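Local structure of uncharacterized protein (Tetranychus urticae, 5UK3) at residues K31-V44 with Q62-S74. The protein probably catalyses the bicarbonate-dependent breakdown of cyanate to ammonia and carbon dioxide, as a cyanase assembled from ten chains. Numbering follows the deposited sequence.
Sequences KGLTYQQMAQLLSV and QLAHRICDTLGIS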
loop_
_atom_site.group_PDB
_atom_site.type_symbol
_atom_site.label_atom_id
_atom_site.label_comp_id
_atom_site.label_asym_id
_atom_site.label_seq_id
_atom_site.Cartn_x
_atom_site.Cartn_y
_atom_site.Cartn_z
ATOM N N LYS I 31 16.156 25.924 -30.117
ATOM C CA LYS I 31 15.659 27.145 -30.742
ATOM C C LYS I 31 15.497 28.334 -29.780
ATOM O O LYS I 31 15.315 29.468 -30.239
ATOM C CB LYS I 31 14.311 26.878 -31.441
ATOM C CG LYS I 31 14.352 25.844 -32.555
ATOM C CD LYS I 31 14.995 26.445 -33.788
ATOM C CE LYS I 31 15.115 25.490 -34.970
ATOM N NZ LYS I 31 14.165 25.869 -36.068
ATOM N N GLY I 32 15.527 28.080 -28.471
ATOM C CA GLY I 32 15.299 29.124 -27.463
ATOM C C GLY I 32 13.841 29.579 -27.380
ATOM O O GLY I 32 13.572 30.720 -27.018
ATOM N N LEU I 33 12.916 28.687 -27.746
ATOM C CA LEU I 33 11.476 28.958 -27.712
ATOM C C LEU I 33 10.868 28.706 -26.343
ATOM O O LEU I 33 11.197 27.705 -25.684
ATOM C CB LEU I 33 10.753 28.059 -28.704
ATOM C CG LEU I 33 10.774 28.515 -30.161
ATOM C CD1 LEU I 33 10.344 27.373 -31.066
ATOM C CD2 LEU I 33 9.862 29.727 -30.368
ATOM N N THR I 34 10.006 29.614 -25.890
ATOM C CA THR I 34 9.256 29.379 -24.672
ATOM C C THR I 34 7.917 28.738 -25.042
ATOM O O THR I 34 7.485 28.828 -26.180
ATOM C CB THR I 34 8.994 30.666 -23.889
ATOM O OG1 THR I 34 8.251 31.572 -24.697
ATOM C CG2 THR I 34 10.286 31.297 -23.442
ATOM N N TYR I 35 7.305 28.029 -24.086
ATOM C CA TYR I 35 6.001 27.411 -24.294
ATOM C C TYR I 35 4.997 28.510 -24.635
ATOM O O TYR I 35 4.195 28.336 -25.540
ATOM C CB TYR I 35 5.565 26.600 -23.080
ATOM C CG TYR I 35 6.365 25.364 -22.765
ATOM C CD1 TYR I 35 6.261 24.191 -23.558
ATOM C CD2 TYR I 35 7.213 25.340 -21.667
ATOM C CE1 TYR I 35 6.998 23.026 -23.290
ATOM C CE2 TYR I 35 7.931 24.198 -21.361
ATOM C CZ TYR I 35 7.818 23.017 -22.184
ATOM O OH TYR I 35 8.540 21.885 -21.790
ATOM N N GLN I 36 5.063 29.641 -23.931
ATOM C CA GLN I 36 4.263 30.841 -24.276
ATOM C C GLN I 36 4.358 31.244 -25.740
ATOM O O GLN I 36 3.358 31.380 -26.431
ATOM C CB GLN I 36 4.759 32.014 -23.433
ATOM C CG GLN I 36 4.046 33.356 -23.630
ATOM C CD GLN I 36 2.631 33.312 -23.130
ATOM O OE1 GLN I 36 2.380 33.553 -21.944
ATOM N NE2 GLN I 36 1.702 32.925 -24.003
ATOM N N GLN I 37 5.587 31.415 -26.220
ATOM C CA GLN I 37 5.826 31.774 -27.612
ATOM C C GLN I 37 5.190 30.781 -28.574
ATOM O O GLN I 37 4.521 31.185 -29.528
ATOM C CB GLN I 37 7.329 31.903 -27.924
ATOM C CG GLN I 37 7.957 33.195 -27.389
ATOM C CD GLN I 37 9.483 33.139 -27.256
ATOM O OE1 GLN I 37 10.142 32.154 -27.653
ATOM N NE2 GLN I 37 10.053 34.191 -26.681
ATOM N N MET I 38 5.434 29.491 -28.359
ATOM C CA MET I 38 4.902 28.465 -29.264
ATOM C C MET I 38 3.381 28.560 -29.357
ATOM O O MET I 38 2.808 28.348 -30.390
ATOM C CB MET I 38 5.333 27.069 -28.808
ATOM C CG MET I 38 6.785 26.770 -29.060
ATOM S SD MET I 38 7.159 25.054 -28.677
ATOM C CE MET I 38 6.267 24.152 -29.962
ATOM N N ALA I 39 2.760 28.755 -28.211
ATOM C CA ALA I 39 1.316 28.781 -28.116
ATOM C C ALA I 39 0.745 29.965 -28.858
ATOM O O ALA I 39 -0.253 29.848 -29.526
ATOM C CB ALA I 39 0.911 28.830 -26.656
ATOM N N GLN I 40 1.398 31.106 -28.743
ATOM C CA GLN I 40 0.921 32.278 -29.415
ATOM C C GLN I 40 1.082 32.166 -30.904
ATOM O O GLN I 40 0.245 32.661 -31.633
ATOM C CB GLN I 40 1.637 33.473 -28.879
ATOM C CG GLN I 40 0.970 34.808 -29.037
ATOM C CD GLN I 40 1.497 35.746 -27.950
ATOM O OE1 GLN I 40 2.239 35.323 -27.005
ATOM N NE2 GLN I 40 1.163 37.035 -28.078
ATOM N N LEU I 41 2.163 31.561 -31.366
ATOM C CA LEU I 41 2.367 31.406 -32.798
ATOM C C LEU I 41 1.330 30.481 -33.408
ATOM O O LEU I 41 0.848 30.710 -34.504
ATOM C CB LEU I 41 3.770 30.902 -33.099
ATOM C CG LEU I 41 4.878 31.872 -32.720
ATOM C CD1 LEU I 41 6.228 31.208 -32.926
ATOM C CD2 LEU I 41 4.766 33.134 -33.555
ATOM N N LEU I 42 1.007 29.424 -32.681
ATOM C CA LEU I 42 0.056 28.433 -33.138
ATOM C C LEU I 42 -1.411 28.706 -32.811
ATOM O O LEU I 42 -2.276 27.974 -33.267
ATOM C CB LEU I 42 0.455 27.067 -32.574
ATOM C CG LEU I 42 1.838 26.584 -33.089
ATOM C CD1 LEU I 42 2.438 25.509 -32.231
ATOM C CD2 LEU I 42 1.734 26.060 -34.493
ATOM N N SER I 43 -1.691 29.759 -32.024
ATOM C CA SER I 43 -3.060 30.137 -31.595
ATOM C C SER I 43 -3.794 29.041 -30.826
ATOM O O SER I 43 -4.914 28.680 -31.170
ATOM C CB SER I 43 -3.894 30.605 -32.790
ATOM O OG SER I 43 -3.385 31.842 -33.290
ATOM N N VAL I 44 -3.125 28.475 -29.819
ATOM C CA VAL I 44 -3.674 27.404 -28.987
ATOM C C VAL I 44 -3.345 27.647 -27.510
ATOM O O VAL I 44 -2.455 28.436 -27.186
ATOM C CB VAL I 44 -3.130 26.019 -29.376
ATOM C CG1 VAL I 44 -3.530 25.657 -30.787
ATOM C CG2 VAL I 44 -1.605 25.935 -29.217
ATOM N N GLN I 62 -2.810 18.422 -39.083
ATOM C CA GLN I 62 -2.450 19.748 -39.549
ATOM C C GLN I 62 -1.737 20.586 -38.465
ATOM O O GLN I 62 -0.730 21.226 -38.751
ATOM C CB GLN I 62 -3.622 20.435 -40.201
ATOM C CG GLN I 62 -4.525 21.252 -39.279
ATOM C CD GLN I 62 -5.670 21.925 -40.043
ATOM O OE1 GLN I 62 -5.530 22.228 -41.233
ATOM N NE2 GLN I 62 -6.812 22.124 -39.368
ATOM N N LEU I 63 -2.179 20.535 -37.216
ATOM C CA LEU I 63 -1.419 21.177 -36.160
ATOM C C LEU I 63 -0.080 20.488 -35.941
ATOM O O LEU I 63 0.940 21.131 -35.665
ATOM C CB LEU I 63 -2.196 21.216 -34.837
ATOM C CG LEU I 63 -1.595 22.165 -33.784
ATOM C CD1 LEU I 63 -1.908 23.587 -34.129
ATOM C CD2 LEU I 63 -2.082 21.839 -32.387
ATOM N N ALA I 64 -0.076 19.169 -35.993
ATOM C CA ALA I 64 1.166 18.419 -35.820
ATOM C C ALA I 64 2.235 18.888 -36.802
ATOM O O ALA I 64 3.397 19.062 -36.396
ATOM C CB ALA I 64 0.907 16.930 -35.948
ATOM N N HIS I 65 1.868 19.051 -38.080
ATOM C CA HIS I 65 2.835 19.536 -39.092
ATOM C C HIS I 65 3.365 20.914 -38.717
ATOM O O HIS I 65 4.553 21.162 -38.730
ATOM C CB HIS I 65 2.254 19.589 -40.509
ATOM C CG HIS I 65 2.114 18.259 -41.178
ATOM N ND1 HIS I 65 3.141 17.337 -41.238
ATOM C CD2 HIS I 65 1.086 17.724 -41.885
ATOM C CE1 HIS I 65 2.740 16.271 -41.907
ATOM N NE2 HIS I 65 1.495 16.478 -42.307
ATOM N N ARG I 66 2.470 21.774 -38.315
ATOM C CA ARG I 66 2.844 23.119 -37.867
ATOM C C ARG I 66 3.751 23.155 -36.638
ATOM O O ARG I 66 4.656 23.972 -36.581
ATOM C CB ARG I 66 1.592 23.949 -37.571
ATOM C CG ARG I 66 1.142 24.763 -38.726
ATOM C CD ARG I 66 0.078 25.631 -38.303
ATOM N NE ARG I 66 0.503 26.940 -37.880
ATOM C CZ ARG I 66 -0.326 27.816 -37.360
ATOM N NH1 ARG I 66 0.128 28.991 -36.960
ATOM N NH2 ARG I 66 -1.642 27.536 -37.272
ATOM N N ILE I 67 3.494 22.281 -35.665
ATOM C CA ILE I 67 4.399 22.141 -34.520
ATOM C C ILE I 67 5.798 21.769 -35.015
ATOM O O ILE I 67 6.788 22.338 -34.594
ATOM C CB ILE I 67 3.867 21.099 -33.487
ATOM C CG1 ILE I 67 2.683 21.679 -32.744
ATOM C CG2 ILE I 67 4.931 20.706 -32.477
ATOM C CD1 ILE I 67 1.810 20.650 -32.048
ATOM N N CYS I 68 5.867 20.793 -35.905
ATOM C CA CYS I 68 7.140 20.381 -36.424
ATOM C C CYS I 68 7.935 21.517 -37.072
ATOM O O CYS I 68 9.135 21.581 -36.970
ATOM C CB CYS I 68 6.946 19.201 -37.386
ATOM S SG CYS I 68 6.358 17.700 -36.553
ATOM N N ASP I 69 7.284 22.347 -37.843
ATOM C CA ASP I 69 7.956 23.478 -38.456
ATOM C C ASP I 69 8.423 24.501 -37.481
ATOM O O ASP I 69 9.414 25.179 -37.729
ATOM C CB ASP I 69 6.865 24.180 -39.304
ATOM C CG ASP I 69 6.639 23.555 -40.667
ATOM O OD1 ASP I 69 7.275 22.499 -40.904
ATOM O OD2 ASP I 69 5.749 24.086 -41.437
ATOM N N THR I 70 7.607 24.730 -36.471
ATOM C CA THR I 70 7.909 25.703 -35.459
ATOM C C THR I 70 9.194 25.308 -34.728
ATOM O O THR I 70 10.068 26.159 -34.503
ATOM C CB THR I 70 6.753 25.793 -34.485
ATOM O OG1 THR I 70 5.564 26.126 -35.211
ATOM C CG2 THR I 70 7.024 26.846 -33.422
ATOM N N LEU I 71 9.308 24.024 -34.422
ATOM C CA LEU I 71 10.539 23.430 -33.936
ATOM C C LEU I 71 11.441 23.108 -35.129
ATOM O O LEU I 71 11.081 23.289 -36.320
ATOM C CB LEU I 71 10.216 22.167 -33.187
ATOM C CG LEU I 71 9.224 22.333 -32.010
ATOM C CD1 LEU I 71 8.755 20.995 -31.462
ATOM C CD2 LEU I 71 9.832 23.147 -30.885
ATOM N N GLY I 72 12.647 22.664 -34.859
ATOM C CA GLY I 72 13.558 22.308 -35.990
ATOM C C GLY I 72 13.118 21.154 -36.867
ATOM O O GLY I 72 13.575 21.042 -37.989
ATOM N N ILE I 73 12.218 20.325 -36.357
ATOM C CA ILE I 73 12.124 18.920 -36.762
ATOM C C ILE I 73 11.336 18.585 -38.025
ATOM O O ILE I 73 10.606 19.415 -38.557
ATOM C CB ILE I 73 11.564 18.029 -35.631
ATOM C CG1 ILE I 73 10.186 18.456 -35.247
ATOM C CG2 ILE I 73 12.462 18.065 -34.402
ATOM C CD1 ILE I 73 9.542 17.482 -34.313
ATOM N N SER I 74 11.562 17.375 -38.514
ATOM C CA SER I 74 10.944 16.883 -39.729
ATOM C C SER I 74 9.470 16.567 -39.584
ATOM O O SER I 74 9.011 16.172 -38.525
ATOM C CB SER I 74 11.690 15.656 -40.234
ATOM O OG SER I 74 11.178 15.240 -41.482
#
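In the N-terminal helical bundle, whose sequence places it in the helix-turn-helix clan, L42 and T70 lie at the centre of the packing between helix 35-42 and helix 61-70. The axes of 35-42 and 62-70 approach to 11.0 Å at their closest, steeply inclined with N-to-C directions 132° apart. L42 divides its two methyls: CD1 meets I67 CG1 at 3.9 Å, the side chains nearly perpendicular, while CD2 lies over one face of the R66 guanidinium, off-centre toward its periphery, and reaches NE at 3.7 Å. L42 CD2 also lies 3.9 Å from T70 OG1. A bend at chi3 (93°) lays the R66 guanidinium along L42, the two side chains running in opposing senses, and NH1 nears L41 O at an angle too poor for a hydrogen bond. L63 CD1 touches both L42 CD2 and V44 CG1, extending the apolar seam past the helix. At the other end, M38 CE rests 3.8 Å from L71 CD2, and L33 CD1 lies 4.1 Å from T70 CG2. The two branches of T70 do different work: with OG1 beside the backbone N (chi1 -57°) and CG2 anti to it, the methyl enters the interface while OG1 bonds back to R66 O at 2.7 Å, which also accepts from T70 N on its opposite face. A glycine in place of T70 would probably open a gap beside L33 and L42 and leave R66 O with one bond fewer. K28 of helix 23-31 adjoins M38 and L71, L49 and W48 of helix 46-53 touch M38 and L63 respectively, and L81 of helix 78-82 packs on I67.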